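Local coordinates for protein fructokinase (Vibrio cholerae serotype O1, PDB 5EYN) that phosphorylates D-fructose with ATP as phosphoryl donor, as a fructokinase of the PfkB family of carbohydrate kinases, at residues L230-L235 and D266-G271; W138-S143 and G271-L276; A240-P245 and Q249-K254. All blocks are in the same frame, centred on the assembly; numbering follows the deposited sequence.

Contact 1 (L230-L235 and D266-G271); sequences LVVVTL and DAFVGG. With ADP (adenosine-5'-diphosphate), chain E; BEF (beryllium trifluoride ion), chain D; FRU (beta-D-fructofuranose), chain B.
With CG trans to its backbone N (chi1 -179°), F268 sends its ring away from helix 264-278 and toward strand 230-234, where V232 and T234 receive it. The T234 side chain is turned so that OG1 stands between backbone N and carbonyl carbon (chi1 57°), which leaves CG2 to face the ring. T234 CG2 lies 3.8 Å from the F268 ring centroid and only 5° off the normal, a CH-pi contact centred on one face. V232 CG1 reaches F268 CZ at 3.5 Å, meeting the ring obliquely. ADP joins the same cluster through its ribose: O2' comes to the ring edge, 3.6 Å from F268 CD1, while O3' lies 3.3 Å from T234 CB.

Two residues earlier, D266 faces the fructose and the phosphoryl mimic: D266 N donates to F2 of beryllium trifluoride over 3.1 Å, and D266 OD2 lies 2.5 Å from O6 of the fructose. N49 and N174 each donate to one carboxylate oxygen of D266. The aromatic-aliphatic contact therefore borders the nucleotide ribose, while the helix start brings a carboxylate to the sugar hydroxyl and an N-H to the phosphate mimic, consistent with phosphoryl transfer to O6.

Contact 2 (W138-S143 and G271-L276); sequences WLHVCS and GLLYRL
Strand 138-142, an inner strand of the large mixed sheet, lies under helix 264-278 here, and W138, H140, L273 and L276 carry the packing. L273 CG stands opposite the carbonyl carbon (chi1 -62°), and the extended second torsion carries CD1 on to the strand. L273 CD1 lies 3.7 Å from H140 CB and almost as near the start of the ring, at CG and ND1, with the two side chains crossing nearly at right angles. L273 CD2 lies 4.2 Å from W138 CE3. One turn on, L276 CD1 approaches W138 CH2 at 4.0 Å, so the six-membered part of the indole meets both leucines obliquely.

The layering is that of the ribokinase-like alpha/beta fold: the strand and helix segments run nearly antiparallel, at 169°, with their axes 10.7 Å apart. W138 and H140 both point to this helix, whereas L139 between them points away. A water at the indole edge, in the ring plane, accepts from W138 NE1 at 3.0 Å and donates to L276 O at 2.8 Å. W282 meets the W138 ring edge-to-face, and S170 of the adjacent strand 168-172 is hydrogen-bonded to H140 ND1.

Contact 3 (A240-P245 and Q249-K254); sequences ALVATP and QIVSGK
V242 meets strand 247-251 through both its backbone and one branch of its side chain. V242 CB lies 3.6 Å from Q249 O. From CB, the torsion that puts CG1 trans to the backbone N (chi1 -179°) sets CG2 beside that N, on the side of the partner strand. V242 CG2 reaches V251 CG2 at 3.8 Å, the two valines crossing obliquely; V251 has the same rotamer, and in both valines it is the branch opposite the carbonyl carbon that makes the contact. V242 CG2 is also 3.9 Å from Q249 O, so that carbonyl oxygen lies beside both CB and CG2.

The backbones form an antiparallel hairpin with three successive pairs. A240 with V251 and V242 with Q249 are hydrogen-bonded pairs; between them, L241 and I250 form a non-hydrogen-bonded pair with CA atoms 4.3 Å apart. Of the four N-H to O bonds, V251 N to A240 O is the straightest, 2.8 Å long with 179° at the hydrogen. V242 N also reaches Q249 O at 2.8 Å, while Q249 N returns a bond to V242 O at 3.0 Å. A240 O additionally receives a CA-H...O contact from I250 CA at 3.4 Å.

A240, V242, Q249 and V251 lie on one face of the hairpin, L241 and I250 on the other. The first face packs against helix 285-302: V242 on I288 and V292, V251 on V292, and Q249 on L289. N296 of that helix donates from ND2 to V251 O and is hydrogen-bonded through OD1 to ADP, which K254, just beyond the hairpin, also touches. On the reverse face L241 meets I216 and L220 of helix 216-222. Strand 230-234 binds the far side of strand 240-244, through backbone bonds to L241 and A243, leaving strand 247-251 outermost in the sheet within this chain.

In the fold
From the N terminus, the chain first passes through 138-143, one side of contact 2, whose other half comes only at 271-276; this is the longest of the three closures. Within that span, 230-235 begins contact 1, which 266-271 completes, and inside this loop the hairpin of contact 3 opens at 240-245 and closes at 249-254. The three loops are therefore nested and none cross. Contacts 1 and 2 share G271 and tie helix 264-278 to two separate strands of the large sheet. Contact 3 adds its edge hairpin: F268 CZ packs on A240 CB (3.7 Å) between contacts 1 and 3, as V269 CG1 packs on H140 CE1 (3.5 Å) between contacts 1 and 2.

Contact 1 (L230-L235 and D266-G271)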
loop_
_atom_site.group_PDB
_atom_site.type_symbol
_atom_site.label_atom_id
_atom_site.label_comp_id
_atom_site.label_asym_id
_atom_site.label_seq_id
_atom_site.Cartn_x
_atom_site.Cartn_y
_atom_site.Cartn_z
ATOM N N LEU A 230 33.958 -14.636 -0.583
ATOM C CA LEU A 230 33.097 -15.383 -1.480
ATOM C C LEU A 230 32.140 -14.458 -2.194
ATOM O O LEU A 230 31.362 -13.753 -1.559
ATOM C CB LEU A 230 32.301 -16.425 -0.706
ATOM C CG LEU A 230 31.207 -17.172 -1.475
ATOM C CD1 LEU A 230 31.771 -17.888 -2.703
ATOM C CD2 LEU A 230 30.516 -18.157 -0.558
ATOM N N VAL A 231 32.205 -14.469 -3.521
ATOM C CA VAL A 231 31.268 -13.738 -4.357
ATOM C C VAL A 231 30.543 -14.765 -5.202
ATOM O O VAL A 231 31.154 -15.662 -5.788
ATOM C CB VAL A 231 31.979 -12.720 -5.276
ATOM C CG1 VAL A 231 31.026 -12.158 -6.307
ATOM C CG2 VAL A 231 32.574 -11.584 -4.463
ATOM N N VAL A 232 29.226 -14.638 -5.257
ATOM C CA VAL A 232 28.427 -15.482 -6.108
ATOM C C VAL A 232 27.648 -14.565 -7.035
ATOM O O VAL A 232 27.062 -13.585 -6.585
ATOM C CB VAL A 232 27.474 -16.339 -5.286
ATOM C CG1 VAL A 232 26.624 -17.194 -6.202
ATOM C CG2 VAL A 232 28.254 -17.197 -4.323
ATOM N N VAL A 233 27.680 -14.858 -8.328
ATOM C CA VAL A 233 26.922 -14.103 -9.302
ATOM C C VAL A 233 25.904 -15.054 -9.896
ATOM O O VAL A 233 26.271 -16.035 -10.558
ATOM C CB VAL A 233 27.812 -13.548 -10.436
ATOM C CG1 VAL A 233 26.984 -12.657 -11.365
ATOM C CG2 VAL A 233 29.003 -12.792 -9.864
ATOM N N THR A 234 24.624 -14.784 -9.661
ATOM C CA THR A 234 23.592 -15.648 -10.204
ATOM C C THR A 234 23.384 -15.360 -11.682
ATOM O O THR A 234 23.469 -14.212 -12.139
ATOM C CB THR A 234 22.276 -15.537 -9.419
ATOM O OG1 THR A 234 21.827 -14.182 -9.417
ATOM C CG2 THR A 234 22.472 -16.011 -7.982
ATOM N N LEU A 235 23.092 -16.429 -12.410
ATOM C CA LEU A 235 23.018 -16.409 -13.856
ATOM C C LEU A 235 21.667 -16.956 -14.329
ATOM O O LEU A 235 21.582 -17.548 -15.393
ATOM C CB LEU A 235 24.136 -17.282 -14.429
ATOM C CG LEU A 235 25.550 -17.014 -13.910
ATOM C CD1 LEU A 235 26.499 -18.083 -14.424
ATOM C CD2 LEU A 235 26.007 -15.640 -14.332
ATOM N N ASP A 266 16.351 -14.971 -3.406
ATOM C CA ASP A 266 16.356 -15.093 -1.949
ATOM C C ASP A 266 16.354 -16.560 -1.539
ATOM O O ASP A 266 16.981 -16.939 -0.553
ATOM C CB ASP A 266 15.165 -14.379 -1.335
ATOM C CG ASP A 266 15.105 -12.920 -1.708
ATOM O OD1 ASP A 266 16.196 -12.301 -1.876
ATOM O OD2 ASP A 266 13.967 -12.409 -1.821
ATOM N N ALA A 267 15.653 -17.391 -2.309
ATOM C CA ALA A 267 15.658 -18.834 -2.074
ATOM C C ALA A 267 17.082 -19.366 -2.240
ATOM O O ALA A 267 17.568 -20.191 -1.471
ATOM C CB ALA A 267 14.730 -19.519 -3.071
ATOM N N PHE A 268 17.739 -18.886 -3.284
ATOM C CA PHE A 268 19.142 -19.186 -3.544
ATOM C C PHE A 268 20.005 -18.841 -2.327
ATOM O O PHE A 268 20.749 -19.677 -1.825
ATOM C CB PHE A 268 19.592 -18.408 -4.782
ATOM C CG PHE A 268 21.029 -18.640 -5.172
ATOM C CD1 PHE A 268 21.362 -19.533 -6.188
ATOM C CD2 PHE A 268 22.051 -17.973 -4.526
ATOM C CE1 PHE A 268 22.689 -19.733 -6.547
ATOM C CE2 PHE A 268 23.378 -18.194 -4.866
ATOM C CZ PHE A 268 23.697 -19.063 -5.881
ATOM N N VAL A 269 19.873 -17.619 -1.830
ATOM C CA VAL A 269 20.654 -17.210 -0.677
ATOM C C VAL A 269 20.323 -18.075 0.525
ATOM O O VAL A 269 21.207 -18.452 1.299
ATOM C CB VAL A 269 20.409 -15.722 -0.357
ATOM C CG1 VAL A 269 21.013 -15.333 0.985
ATOM C CG2 VAL A 269 20.965 -14.887 -1.468
ATOM N N GLY A 270 19.047 -18.390 0.704
ATOM C CA GLY A 270 18.653 -19.251 1.805
ATOM C C GLY A 270 19.322 -20.610 1.790
ATOM O O GLY A 270 19.811 -21.083 2.817
ATOM N N GLY A 271 19.370 -21.245 0.624
ATOM C CA GLY A 271 20.062 -22.519 0.532
ATOM C C GLY A 271 21.551 -22.387 0.794
ATOM O O GLY A 271 22.150 -23.204 1.508
HETATM P PB ADP E . 15.125 -13.557 -8.263
HETATM O O1B ADP E . 14.536 -13.807 -6.900
HETATM O O2B ADP E . 15.769 -12.190 -8.320
HETATM O O3B ADP E . 14.019 -13.642 -9.285
HETATM P PA ADP E . 16.785 -14.973 -9.995
HETATM O O1A ADP E . 15.537 -15.110 -10.850
HETATM O O2A ADP E . 17.512 -13.734 -10.465
HETATM O O3A ADP E . 16.217 -14.680 -8.551
HETATM O "O5'" ADP E . 17.786 -16.215 -10.146
HETATM C "C5'" ADP E . 18.517 -16.687 -9.069
HETATM C "C4'" ADP E . 18.759 -18.178 -9.045
HETATM O "O4'" ADP E . 17.537 -18.869 -9.173
HETATM C "C3'" ADP E . 19.672 -18.710 -10.091
HETATM O "O3'" ADP E . 21.009 -18.586 -9.711
HETATM C "C2'" ADP E . 19.254 -20.123 -10.153
HETATM O "O2'" ADP E . 19.738 -20.878 -9.108
HETATM C "C1'" ADP E . 17.795 -19.996 -9.965
HETATM N N9 ADP E . 17.049 -19.867 -11.184
HETATM C C8 ADP E . 16.487 -18.757 -11.697
HETATM N N7 ADP E . 15.854 -19.046 -12.824
HETATM C C5 ADP E . 15.988 -20.350 -13.069
HETATM C C6 ADP E . 15.554 -21.218 -14.058
HETATM N N6 ADP E . 14.780 -20.751 -15.163
HETATM N N1 ADP E . 15.881 -22.505 -13.981
HETATM C C2 ADP E . 16.607 -23.011 -12.968
HETATM N N3 ADP E . 17.051 -22.199 -11.981
HETATM C C4 ADP E . 16.752 -20.894 -12.021
HETATM BE BE BEF D . 14.815 -12.094 -6.333
HETATM F F1 BEF D . 13.476 -12.097 -7.097
HETATM F F2 BEF D . 14.725 -12.745 -4.920
HETATM F F3 BEF D . 15.248 -10.684 -5.989
HETATM C C1 FRU B . 11.805 -6.286 -1.543
HETATM C C2 FRU B . 11.263 -7.300 -2.541
HETATM C C3 FRU B . 9.972 -8.003 -2.176
HETATM C C4 FRU B . 10.142 -9.401 -2.674
HETATM C C5 FRU B . 11.619 -9.570 -2.600
HETATM C C6 FRU B . 12.194 -10.480 -3.658
HETATM O O1 FRU B . 12.214 -6.906 -0.363
HETATM O O2 FRU B . 11.083 -6.612 -3.742
HETATM O O3 FRU B . 8.914 -7.282 -2.733
HETATM O O4 FRU B . 9.517 -10.358 -1.888
HETATM O O5 FRU B . 12.229 -8.294 -2.690
HETATM O O6 FRU B . 13.592 -10.582 -3.547
#

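Contact 2 (W138-S143 and G271-L276)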
loop_
_atom_site.group_PDB
_atom_site.type_symbol
_atom_site.label_atom_id
_atom_site.label_comp_id
_atom_site.label_asym_id
_atom_site.label_seq_id
_atom_site.Cartn_x
_atom_site.Cartn_y
_atom_site.Cartn_z
ATOM N N TRP A 138 25.764 -15.718 11.680
ATOM C CA TRP A 138 25.687 -15.027 10.398
ATOM C C TRP A 138 24.686 -13.889 10.495
ATOM O O TRP A 138 23.708 -13.967 11.234
ATOM C CB TRP A 138 25.247 -15.991 9.277
ATOM C CG TRP A 138 26.336 -16.874 8.819
ATOM C CD1 TRP A 138 26.750 -18.038 9.385
ATOM C CD2 TRP A 138 27.180 -16.647 7.693
ATOM N NE1 TRP A 138 27.811 -18.552 8.677
ATOM C CE2 TRP A 138 28.091 -17.716 7.629
ATOM C CE3 TRP A 138 27.261 -15.637 6.730
ATOM C CZ2 TRP A 138 29.073 -17.798 6.656
ATOM C CZ3 TRP A 138 28.239 -15.720 5.761
ATOM C CH2 TRP A 138 29.137 -16.790 5.736
ATOM N N LEU A 139 24.950 -12.837 9.727
ATOM C CA LEU A 139 24.002 -11.752 9.521
ATOM C C LEU A 139 23.862 -11.546 8.023
ATOM O O LEU A 139 24.863 -11.354 7.336
ATOM C CB LEU A 139 24.513 -10.462 10.167
ATOM C CG LEU A 139 23.687 -9.202 9.900
ATOM C CD1 LEU A 139 22.339 -9.295 10.558
ATOM C CD2 LEU A 139 24.448 -7.984 10.408
ATOM N N HIS A 140 22.628 -11.590 7.517
ATOM C CA HIS A 140 22.367 -11.307 6.113
ATOM C C HIS A 140 21.537 -10.042 5.949
ATOM O O HIS A 140 20.549 -9.839 6.661
ATOM C CB HIS A 140 21.633 -12.474 5.464
ATOM C CG HIS A 140 21.310 -12.256 4.027
ATOM N ND1 HIS A 140 22.275 -12.271 3.042
ATOM C CD2 HIS A 140 20.141 -11.960 3.407
ATOM C CE1 HIS A 140 21.711 -12.018 1.874
ATOM N NE2 HIS A 140 20.413 -11.841 2.063
ATOM N N VAL A 141 21.973 -9.216 4.998
ATOM C CA VAL A 141 21.434 -7.886 4.736
ATOM C C VAL A 141 21.228 -7.689 3.239
ATOM O O VAL A 141 22.007 -8.207 2.443
ATOM C CB VAL A 141 22.450 -6.785 5.266
ATOM C CG1 VAL A 141 21.991 -5.368 4.951
ATOM C CG2 VAL A 141 22.709 -6.962 6.754
ATOM N N CYS A 142 20.190 -6.928 2.883
ATOM C CA CYS A 142 19.938 -6.461 1.516
ATOM C C CYS A 142 19.931 -4.943 1.483
ATOM O O CYS A 142 19.851 -4.289 2.523
ATOM C CB CYS A 142 18.611 -6.993 0.972
ATOM S SG CYS A 142 18.509 -8.798 0.880
ATOM N N SER A 143 20.004 -4.373 0.294
ATOM C CA SER A 143 20.200 -2.937 0.210
ATOM C C SER A 143 19.025 -2.089 0.640
ATOM O O SER A 143 19.235 -0.922 0.954
ATOM C CB SER A 143 20.659 -2.508 -1.173
ATOM O OG SER A 143 19.611 -2.633 -2.094
ATOM N N GLY A 271 19.370 -21.245 0.624
ATOM C CA GLY A 271 20.062 -22.519 0.532
ATOM C C GLY A 271 21.551 -22.387 0.794
ATOM O O GLY A 271 22.150 -23.204 1.508
ATOM N N LEU A 272 22.152 -21.356 0.210
ATOM C CA LEU A 272 23.563 -21.072 0.401
ATOM C C LEU A 272 23.879 -20.906 1.873
ATOM O O LEU A 272 24.761 -21.581 2.423
ATOM C CB LEU A 272 23.927 -19.796 -0.340
ATOM C CG LEU A 272 25.375 -19.334 -0.216
ATOM C CD1 LEU A 272 26.314 -20.310 -0.882
ATOM C CD2 LEU A 272 25.535 -17.958 -0.828
ATOM N N LEU A 273 23.173 -19.992 2.529
ATOM C CA LEU A 273 23.484 -19.668 3.920
ATOM C C LEU A 273 23.105 -20.789 4.863
ATOM O O LEU A 273 23.786 -21.008 5.846
ATOM C CB LEU A 273 22.821 -18.362 4.387
ATOM C CG LEU A 273 23.235 -17.106 3.639
ATOM C CD1 LEU A 273 22.542 -15.886 4.236
ATOM C CD2 LEU A 273 24.750 -16.915 3.681
ATOM N N TYR A 274 22.040 -21.530 4.559
ATOM C CA TYR A 274 21.734 -22.697 5.370
ATOM C C TYR A 274 22.964 -23.612 5.392
ATOM O O TYR A 274 23.430 -24.017 6.458
ATOM C CB TYR A 274 20.515 -23.467 4.855
ATOM C CG TYR A 274 20.421 -24.812 5.541
ATOM C CD1 TYR A 274 20.106 -24.893 6.894
ATOM C CD2 TYR A 274 20.737 -25.981 4.873
ATOM C CE1 TYR A 274 20.071 -26.111 7.555
ATOM C CE2 TYR A 274 20.698 -27.193 5.526
ATOM C CZ TYR A 274 20.370 -27.244 6.867
ATOM O OH TYR A 274 20.327 -28.445 7.535
ATOM N N ARG A 275 23.487 -23.954 4.216
ATOM C CA ARG A 275 24.615 -24.878 4.166
ATOM C C ARG A 275 25.904 -24.285 4.777
ATOM O O ARG A 275 26.647 -24.986 5.460
ATOM C CB ARG A 275 24.835 -25.384 2.738
ATOM C CG ARG A 275 23.726 -26.316 2.251
ATOM C CD ARG A 275 23.659 -27.614 3.034
ATOM N NE ARG A 275 24.634 -28.586 2.556
ATOM C CZ ARG A 275 24.855 -29.767 3.120
ATOM N NH1 ARG A 275 24.204 -30.125 4.219
ATOM N NH2 ARG A 275 25.745 -30.585 2.590
ATOM N N LEU A 276 26.159 -22.997 4.577
ATOM C CA LEU A 276 27.328 -22.398 5.208
ATOM C C LEU A 276 27.156 -22.392 6.723
ATOM O O LEU A 276 28.116 -22.626 7.459
ATOM C CB LEU A 276 27.592 -20.977 4.694
ATOM C CG LEU A 276 27.861 -20.832 3.190
ATOM C CD1 LEU A 276 28.236 -19.396 2.886
ATOM C CD2 LEU A 276 28.933 -21.795 2.684
HETATM O O HOH W 1 29.295 -21.002 9.467
#

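Contact 3 (A240-P245 and Q249-K254)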
loop_
_atom_site.group_PDB
_atom_site.type_symbol
_atom_site.label_atom_id
_atom_site.label_comp_id
_atom_site.label_asym_id
_atom_site.label_seq_id
_atom_site.Cartn_x
_atom_site.Cartn_y
_atom_site.Cartn_z
ATOM N N ALA A 240 25.112 -20.295 -11.291
ATOM C CA ALA A 240 25.842 -19.266 -10.570
ATOM C C ALA A 240 27.333 -19.379 -10.814
ATOM O O ALA A 240 27.878 -20.477 -10.926
ATOM C CB ALA A 240 25.559 -19.369 -9.097
ATOM N N LEU A 241 27.983 -18.227 -10.918
ATOM C CA LEU A 241 29.428 -18.146 -10.952
ATOM C C LEU A 241 29.910 -17.954 -9.529
ATOM O O LEU A 241 29.452 -17.067 -8.819
ATOM C CB LEU A 241 29.878 -16.998 -11.851
ATOM C CG LEU A 241 31.399 -16.900 -12.039
ATOM C CD1 LEU A 241 31.745 -16.101 -13.273
ATOM C CD2 LEU A 241 32.075 -16.258 -10.851
ATOM N N VAL A 242 30.849 -18.792 -9.120
ATOM C CA VAL A 242 31.380 -18.773 -7.766
ATOM C C VAL A 242 32.817 -18.276 -7.830
ATOM O O VAL A 242 33.646 -18.861 -8.516
ATOM C CB VAL A 242 31.342 -20.181 -7.154
ATOM C CG1 VAL A 242 31.866 -20.159 -5.734
ATOM C CG2 VAL A 242 29.925 -20.754 -7.200
ATOM N N ALA A 243 33.082 -17.161 -7.160
ATOM C CA ALA A 243 34.397 -16.538 -7.198
ATOM C C ALA A 243 34.977 -16.468 -5.791
ATOM O O ALA A 243 34.419 -15.826 -4.896
ATOM C CB ALA A 243 34.324 -15.143 -7.807
ATOM N N THR A 244 36.093 -17.159 -5.617
ATOM C CA THR A 244 36.846 -17.157 -4.374
ATOM C C THR A 244 38.274 -16.802 -4.761
ATOM O O THR A 244 38.576 -16.695 -5.932
ATOM C CB THR A 244 36.772 -18.522 -3.698
ATOM O OG1 THR A 244 37.204 -19.521 -4.624
ATOM C CG2 THR A 244 35.347 -18.804 -3.258
ATOM N N PRO A 245 39.166 -16.589 -3.784
ATOM C CA PRO A 245 40.499 -16.145 -4.208
ATOM C C PRO A 245 41.175 -17.098 -5.206
ATOM O O PRO A 245 41.296 -18.300 -4.987
ATOM C CB PRO A 245 41.270 -16.063 -2.890
ATOM C CG PRO A 245 40.210 -15.743 -1.882
ATOM C CD PRO A 245 38.989 -16.506 -2.325
ATOM N N GLN A 249 34.381 -20.491 -10.915
ATOM C CA GLN A 249 33.764 -21.705 -11.382
ATOM C C GLN A 249 32.270 -21.509 -11.538
ATOM O O GLN A 249 31.623 -20.960 -10.655
ATOM C CB GLN A 249 34.017 -22.774 -10.343
ATOM C CG GLN A 249 33.570 -24.121 -10.723
ATOM C CD GLN A 249 34.049 -25.120 -9.714
ATOM O OE1 GLN A 249 35.034 -24.876 -9.009
ATOM N NE2 GLN A 249 33.347 -26.240 -9.605
ATOM N N ILE A 250 31.727 -21.955 -12.664
ATOM C CA ILE A 250 30.289 -21.950 -12.861
ATOM C C ILE A 250 29.707 -23.231 -12.302
ATOM O O ILE A 250 30.189 -24.324 -12.583
ATOM C CB ILE A 250 29.905 -21.798 -14.331
ATOM C CG1 ILE A 250 30.328 -20.422 -14.847
ATOM C CG2 ILE A 250 28.408 -21.976 -14.485
ATOM C CD1 ILE A 250 30.092 -20.223 -16.326
ATOM N N VAL A 251 28.674 -23.068 -11.492
ATOM C CA VAL A 251 27.961 -24.174 -10.890
ATOM C C VAL A 251 26.522 -24.073 -11.368
ATOM O O VAL A 251 25.846 -23.054 -11.168
ATOM C CB VAL A 251 28.020 -24.083 -9.358
ATOM C CG1 VAL A 251 27.246 -25.220 -8.721
ATOM C CG2 VAL A 251 29.462 -24.077 -8.883
ATOM N N SER A 252 26.061 -25.109 -12.048
ATOM C CA SER A 252 24.719 -25.086 -12.598
ATOM C C SER A 252 24.009 -26.380 -12.303
ATOM O O SER A 252 24.635 -27.437 -12.193
ATOM C CB SER A 252 24.762 -24.862 -14.104
ATOM O OG SER A 252 25.472 -25.901 -14.744
ATOM N N GLY A 253 22.688 -26.288 -12.203
ATOM C CA GLY A 253 21.845 -27.453 -12.033
ATOM C C GLY A 253 20.818 -27.500 -13.141
ATOM O O GLY A 253 21.022 -26.945 -14.218
ATOM N N LYS A 254 19.699 -28.153 -12.883
ATOM C CA LYS A 254 18.688 -28.297 -13.920
ATOM C C LYS A 254 17.845 -27.037 -14.075
ATOM O O LYS A 254 17.367 -26.448 -13.097
ATOM C CB LYS A 254 17.812 -29.532 -13.681
ATOM C CG LYS A 254 17.097 -29.568 -12.349
ATOM C CD LYS A 254 16.453 -30.933 -12.083
ATOM C CE LYS A 254 17.468 -32.069 -12.029
ATOM N NZ LYS A 254 16.809 -33.391 -11.800
#